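Local atomic coordinates of diguanylate cyclase DosC (Escherichia coli, PDB entry 4ZVA), a protein that uses a haem-bearing globin domain to sense oxygen, which probably regulates its synthesis of the second messenger cyclic di-GMP from GTP. Residues A[101-104]-A[105-109]; A[34-37]-A[38-42]. All blocks are in the same frame, centred on the assembly; numbering follows the deposited sequence.

In the fold
Both contacts are short lengths of helix, about two and a half turns each, that border the haem of one globin domain, and their centres lie about 11 Å apart. Contact 2 comes first along the chain, near the end of helix 16-43; contact 1 follows at the start of helix 100-119. The two helices touch directly, for Gly106 O lies 3.2 Å from Phe37 CE1 and Val109 CG1 packs on Ile40 CG2. Between them the contacts supply seven of the residues that line the haem pocket. Contact 1 also reaches the second subunit, whereas contact 2 stays within its own chain, so helix 100-119 places haem and dimer interface within a few residues of each other.

Contact 1: A[101-104]-A[105-109]; sequences EIVE and MGFRV. With HEM (protoporphyrin IX containing Fe), chain C.
Val103 O accepts the backbone N-H of Phe107 at 3.1 Å, with the donor in the carbonyl plane. It is one of four successive i to i+4 bonds in this length of alpha-helix; the others run from Met105 N to Glu101 O, from Gly106 N to Ile102 O and from Arg108 N to Glu104 O. The same pair also meets through side chains, which lie alongside each other and point the same way: Val103 CG1 touches Phe107 CE2 at 3.6 Å. Phe107 has CG anti to the carbonyl carbon (chi1 -81°), which sets one ring edge by Val103 O and turns one face to a methyl of the haem. That methyl, CMC, lies over the face, 3.5 Å above its plane and displaced toward the rim, while vinyl carbon CBC approaches Phe107 CE1 at 3.4 Å.

Ile102 and Met105 flank the other vinyl group. Ile102 O comes to 3.1 Å and CG2 to 3.4 Å from haem CBB, and the bent thioether chain of Met105 brings its terminal CE to 3.6 Å from that carbon. The lack of a side chain at Gly106 lets the helix come this close, with Gly106 C 3.7 Å from haem CMC; a CB there would probably clash with haem CAB. This intimate fit of helix and porphyrin edge belongs to the globin haem pocket, here in its protoglobin form.

On the side turned to the second subunit, Arg108 makes salt bridges from NE to Glu144 and from NH2 to Glu6 of that subunit, and Glu104 OE2 is hydrogen-bonded to its Thr147. Within its own chain, helix 100-119 receives Ile139, Met143 and Met146 of helix 125-147 against Phe107, while helix 45-48 packs on Ile102 and Met105.

Contact 2: A[34-37]-A[38-42]; sequences SIEF and YRIVR. With HEM (protoporphyrin IX containing Fe), chain C.
Glu36 and Arg39 form a bidentate salt bridge, side by side on the outer part of the helix. Arg39 NH2 meets Glu36 OE2 at 2.6 Å and NE meets OE1 at 3.2 Å, both almost straight. The guanidinium offers its edge, in plane, but both carboxylate oxygens are met from above their own plane, the two groups being turned 44° apart. Replacing Glu36 with an alanine would probably leave the Arg39 guanidinium without this paired anchor and free to swing.

Backbone bonds run from i+4 to i, among them Ile40 N to Glu36 O at 3.0 Å, as in regular alpha-helix. This part of helix 16-43 borders the haem in the protoglobin fold, through Phe37 and Val41.

The apolar contacts centre on that pair. Val41 CG2 makes a CH-pi contact over one face of the Phe37 ring, 3.9 Å from its centroid. CG of Phe37 lies anti to the backbone N (chi1 168°), directing the ring edge at haem CHC, 4.0 Å from CZ. Val41 CG1 touches haem vinyl carbon CBB at 3.4 Å. Ile40 CD1 lies 3.6 Å from Glu36 OE2, and the Ile40 side chain also reaches Ile113 of helix 100-119.

Contact 1: A[101-104]-A[105-109]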
# COMPACT_ATOMS: atom_id res chain seq x y z
N GLU A 101 2.50 9.28 9.68
CA GLU A 101 1.26 9.23 8.92
C GLU A 101 1.27 10.22 7.76
O GLU A 101 0.50 10.09 6.81
CB GLU A 101 0.05 9.50 9.84
CG GLU A 101 -0.09 10.93 10.31
CD GLU A 101 0.75 11.24 11.53
OE1 GLU A 101 1.42 10.31 12.05
OE2 GLU A 101 0.75 12.40 11.98
N ILE A 102 2.16 11.21 7.84
CA ILE A 102 2.33 12.15 6.75
C ILE A 102 3.15 11.49 5.64
O ILE A 102 2.85 11.65 4.45
CB ILE A 102 3.03 13.45 7.22
CG1 ILE A 102 2.10 14.22 8.16
CG2 ILE A 102 3.39 14.33 6.04
CD1 ILE A 102 0.80 14.63 7.52
N VAL A 103 4.17 10.74 6.03
CA VAL A 103 4.98 9.99 5.08
C VAL A 103 4.16 8.88 4.43
O VAL A 103 4.21 8.70 3.21
CB VAL A 103 6.22 9.37 5.76
CG1 VAL A 103 7.02 8.55 4.77
CG2 VAL A 103 7.09 10.47 6.36
N GLU A 104 3.39 8.16 5.24
CA GLU A 104 2.52 7.10 4.74
C GLU A 104 1.52 7.65 3.73
O GLU A 104 1.25 7.01 2.71
CB GLU A 104 1.77 6.43 5.90
CG GLU A 104 0.84 5.31 5.45
CD GLU A 104 -0.11 4.87 6.55
OE1 GLU A 104 0.36 4.28 7.55
OE2 GLU A 104 -1.33 5.10 6.41
N MET A 105 0.99 8.83 4.01
CA MET A 105 0.08 9.52 3.10
C MET A 105 0.76 9.81 1.77
O MET A 105 0.13 9.76 0.71
CB MET A 105 -0.44 10.81 3.73
CG MET A 105 -1.41 11.60 2.87
SD MET A 105 -0.61 12.81 1.80
CE MET A 105 0.12 13.91 3.01
N GLY A 106 2.05 10.13 1.82
CA GLY A 106 2.82 10.39 0.62
C GLY A 106 2.90 9.15 -0.25
O GLY A 106 2.74 9.22 -1.47
N PHE A 107 3.15 8.01 0.38
CA PHE A 107 3.20 6.73 -0.32
C PHE A 107 1.87 6.38 -0.97
O PHE A 107 1.83 5.82 -2.06
CB PHE A 107 3.62 5.61 0.62
CG PHE A 107 5.11 5.53 0.85
CD1 PHE A 107 5.91 4.84 -0.04
CD2 PHE A 107 5.69 6.13 1.95
CE1 PHE A 107 7.28 4.76 0.16
CE2 PHE A 107 7.05 6.05 2.16
CZ PHE A 107 7.85 5.37 1.26
N ARG A 108 0.77 6.70 -0.29
CA ARG A 108 -0.55 6.42 -0.83
C ARG A 108 -0.80 7.27 -2.06
O ARG A 108 -1.35 6.79 -3.05
CB ARG A 108 -1.64 6.67 0.22
CG ARG A 108 -3.01 6.17 -0.22
CD ARG A 108 -4.08 6.41 0.83
NE ARG A 108 -4.41 7.82 0.98
CZ ARG A 108 -5.20 8.49 0.14
NH1 ARG A 108 -5.74 7.86 -0.90
NH2 ARG A 108 -5.46 9.77 0.35
N VAL A 109 -0.41 8.54 -1.99
CA VAL A 109 -0.53 9.45 -3.12
C VAL A 109 0.25 8.93 -4.32
O VAL A 109 -0.26 8.91 -5.44
CB VAL A 109 -0.04 10.87 -2.77
CG1 VAL A 109 0.03 11.73 -4.02
CG2 VAL A 109 -0.95 11.50 -1.73
CHA HEM C . 13.49 14.30 1.62
CHB HEM C . 9.08 15.93 2.80
CHC HEM C . 7.27 11.58 1.69
CHD HEM C . 11.43 10.38 -0.47
C1A HEM C . 12.47 15.14 2.00
C2A HEM C . 12.57 16.56 2.33
C3A HEM C . 11.35 16.99 2.65
C4A HEM C . 10.43 15.88 2.54
CMA HEM C . 10.97 18.43 3.07
CAA HEM C . 13.84 17.43 2.31
CBA HEM C . 14.44 17.43 0.90
CGA HEM C . 15.49 18.50 0.80
O1A HEM C . 15.38 19.53 1.52
O2A HEM C . 16.43 18.33 -0.02
C1B HEM C . 8.19 14.90 2.58
C2B HEM C . 6.75 14.98 2.73
C3B HEM C . 6.25 13.77 2.42
C4B HEM C . 7.36 12.91 2.07
CMB HEM C . 6.01 16.26 3.17
CAB HEM C . 4.78 13.26 2.40
CBB HEM C . 3.71 14.02 2.64
C1C HEM C . 8.20 10.91 0.93
C2C HEM C . 7.97 9.70 0.18
C3C HEM C . 9.13 9.36 -0.42
C4C HEM C . 10.11 10.36 -0.06
CMC HEM C . 6.60 8.98 0.12
CAC HEM C . 9.46 8.16 -1.35
CBC HEM C . 8.57 7.26 -1.78
C1D HEM C . 12.38 11.31 -0.11
C2D HEM C . 13.77 11.28 -0.53
C3D HEM C . 14.42 12.52 0.12
C4D HEM C . 13.36 13.16 0.87
CMD HEM C . 14.43 10.23 -1.45
CAD HEM C . 15.89 12.99 0.02
CBD HEM C . 16.81 11.92 0.59
CGD HEM C . 18.17 12.50 0.88
O1D HEM C . 19.12 11.71 1.11
O2D HEM C . 18.30 13.75 0.88
NA HEM C . 11.14 14.77 2.15
NB HEM C . 8.53 13.63 2.18
NC HEM C . 9.51 11.29 0.77
ND HEM C . 12.19 12.42 0.71
FE HEM C . 10.40 12.90 1.66

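Contact 2: A[34-37]-A[38-42]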
# COMPACT_ATOMS: atom_id res chain seq x y z
N SER A 34 6.88 12.74 -9.84
CA SER A 34 7.44 13.56 -8.77
C SER A 34 6.75 14.92 -8.67
O SER A 34 6.53 15.43 -7.57
CB SER A 34 8.95 13.76 -8.98
OG SER A 34 9.21 14.51 -10.15
N ILE A 35 6.39 15.48 -9.81
CA ILE A 35 5.72 16.78 -9.85
C ILE A 35 4.29 16.69 -9.33
O ILE A 35 3.87 17.50 -8.50
CB ILE A 35 5.70 17.34 -11.28
CG1 ILE A 35 7.13 17.62 -11.76
CG2 ILE A 35 4.85 18.61 -11.36
CD1 ILE A 35 7.23 17.92 -13.23
N GLU A 36 3.54 15.70 -9.81
CA GLU A 36 2.16 15.50 -9.38
C GLU A 36 2.09 15.10 -7.91
O GLU A 36 1.18 15.51 -7.18
CB GLU A 36 1.47 14.46 -10.26
CG GLU A 36 -0.00 14.21 -9.94
CD GLU A 36 -0.90 15.39 -10.30
OE1 GLU A 36 -0.40 16.40 -10.83
OE2 GLU A 36 -2.12 15.29 -10.06
N PHE A 37 3.05 14.29 -7.48
CA PHE A 37 3.20 13.92 -6.07
C PHE A 37 3.30 15.16 -5.19
O PHE A 37 2.56 15.31 -4.22
CB PHE A 37 4.44 13.04 -5.88
CG PHE A 37 4.84 12.84 -4.44
CD1 PHE A 37 4.27 11.82 -3.69
CD2 PHE A 37 5.80 13.65 -3.86
CE1 PHE A 37 4.65 11.62 -2.37
CE2 PHE A 37 6.17 13.46 -2.54
CZ PHE A 37 5.60 12.44 -1.80
N TYR A 38 4.20 16.06 -5.57
CA TYR A 38 4.44 17.29 -4.82
C TYR A 38 3.18 18.16 -4.76
O TYR A 38 2.86 18.72 -3.71
CB TYR A 38 5.60 18.08 -5.43
CG TYR A 38 6.03 19.26 -4.59
CD1 TYR A 38 6.94 19.11 -3.55
CD2 TYR A 38 5.54 20.54 -4.84
CE1 TYR A 38 7.34 20.18 -2.78
CE2 TYR A 38 5.93 21.62 -4.08
CZ TYR A 38 6.83 21.44 -3.05
OH TYR A 38 7.22 22.51 -2.28
N ARG A 39 2.49 18.28 -5.88
CA ARG A 39 1.30 19.11 -5.96
C ARG A 39 0.19 18.61 -5.03
O ARG A 39 -0.43 19.39 -4.31
CB ARG A 39 0.77 19.17 -7.39
CG ARG A 39 -0.40 20.13 -7.57
CD ARG A 39 -1.05 19.99 -8.94
NE ARG A 39 -1.70 18.69 -9.10
CZ ARG A 39 -2.91 18.41 -8.64
NH1 ARG A 39 -3.61 19.33 -7.99
NH2 ARG A 39 -3.43 17.20 -8.83
N ILE A 40 -0.04 17.30 -5.04
CA ILE A 40 -1.11 16.70 -4.24
C ILE A 40 -0.77 16.72 -2.75
O ILE A 40 -1.62 17.02 -1.92
CB ILE A 40 -1.39 15.26 -4.69
CG1 ILE A 40 -1.91 15.25 -6.13
CG2 ILE A 40 -2.40 14.58 -3.77
CD1 ILE A 40 -2.14 13.87 -6.70
N VAL A 41 0.47 16.38 -2.43
CA VAL A 41 0.95 16.40 -1.05
C VAL A 41 0.83 17.81 -0.45
O VAL A 41 0.45 17.96 0.71
CB VAL A 41 2.41 15.92 -0.97
CG1 VAL A 41 3.08 16.41 0.30
CG2 VAL A 41 2.48 14.41 -1.09
N ARG A 42 1.12 18.82 -1.26
CA ARG A 42 1.04 20.22 -0.84
C ARG A 42 -0.36 20.60 -0.33
O ARG A 42 -0.49 21.49 0.51
CB ARG A 42 1.44 21.15 -1.99
CG ARG A 42 2.93 21.40 -2.11
CD ARG A 42 3.39 22.56 -1.24
NE ARG A 42 2.90 23.84 -1.74
CZ ARG A 42 3.15 25.01 -1.17
NH1 ARG A 42 3.88 25.07 -0.06
NH2 ARG A 42 2.66 26.12 -1.70
CHA HEM C . 13.49 14.30 1.62
CHB HEM C . 9.08 15.93 2.80
CHC HEM C . 7.27 11.58 1.69
CHD HEM C . 11.43 10.38 -0.47
C1A HEM C . 12.47 15.14 2.00
C2A HEM C . 12.57 16.56 2.33
C3A HEM C . 11.35 16.99 2.65
C4A HEM C . 10.43 15.88 2.54
CMA HEM C . 10.97 18.43 3.07
CAA HEM C . 13.84 17.43 2.31
CBA HEM C . 14.44 17.43 0.90
CGA HEM C . 15.49 18.50 0.80
O1A HEM C . 15.38 19.53 1.52
O2A HEM C . 16.43 18.33 -0.02
C1B HEM C . 8.19 14.90 2.58
C2B HEM C . 6.75 14.98 2.73
C3B HEM C . 6.25 13.77 2.42
C4B HEM C . 7.36 12.91 2.07
CMB HEM C . 6.01 16.26 3.17
CAB HEM C . 4.78 13.26 2.40
CBB HEM C . 3.71 14.02 2.64
C1C HEM C . 8.20 10.91 0.93
C2C HEM C . 7.97 9.70 0.18
C3C HEM C . 9.13 9.36 -0.42
C4C HEM C . 10.11 10.36 -0.06
CMC HEM C . 6.60 8.98 0.12
CAC HEM C . 9.46 8.16 -1.35
CBC HEM C . 8.57 7.26 -1.78
C1D HEM C . 12.38 11.31 -0.11
C2D HEM C . 13.77 11.28 -0.53
C3D HEM C . 14.42 12.52 0.12
C4D HEM C . 13.36 13.16 0.87
CMD HEM C . 14.43 10.23 -1.45
CAD HEM C . 15.89 12.99 0.02
CBD HEM C . 16.81 11.92 0.59
CGD HEM C . 18.17 12.50 0.88
O1D HEM C . 19.12 11.71 1.11
O2D HEM C . 18.30 13.75 0.88
NA HEM C . 11.14 14.77 2.15
NB HEM C . 8.53 13.63 2.18
NC HEM C . 9.51 11.29 0.77
ND HEM C . 12.19 12.42 0.71
FE HEM C . 10.40 12.90 1.66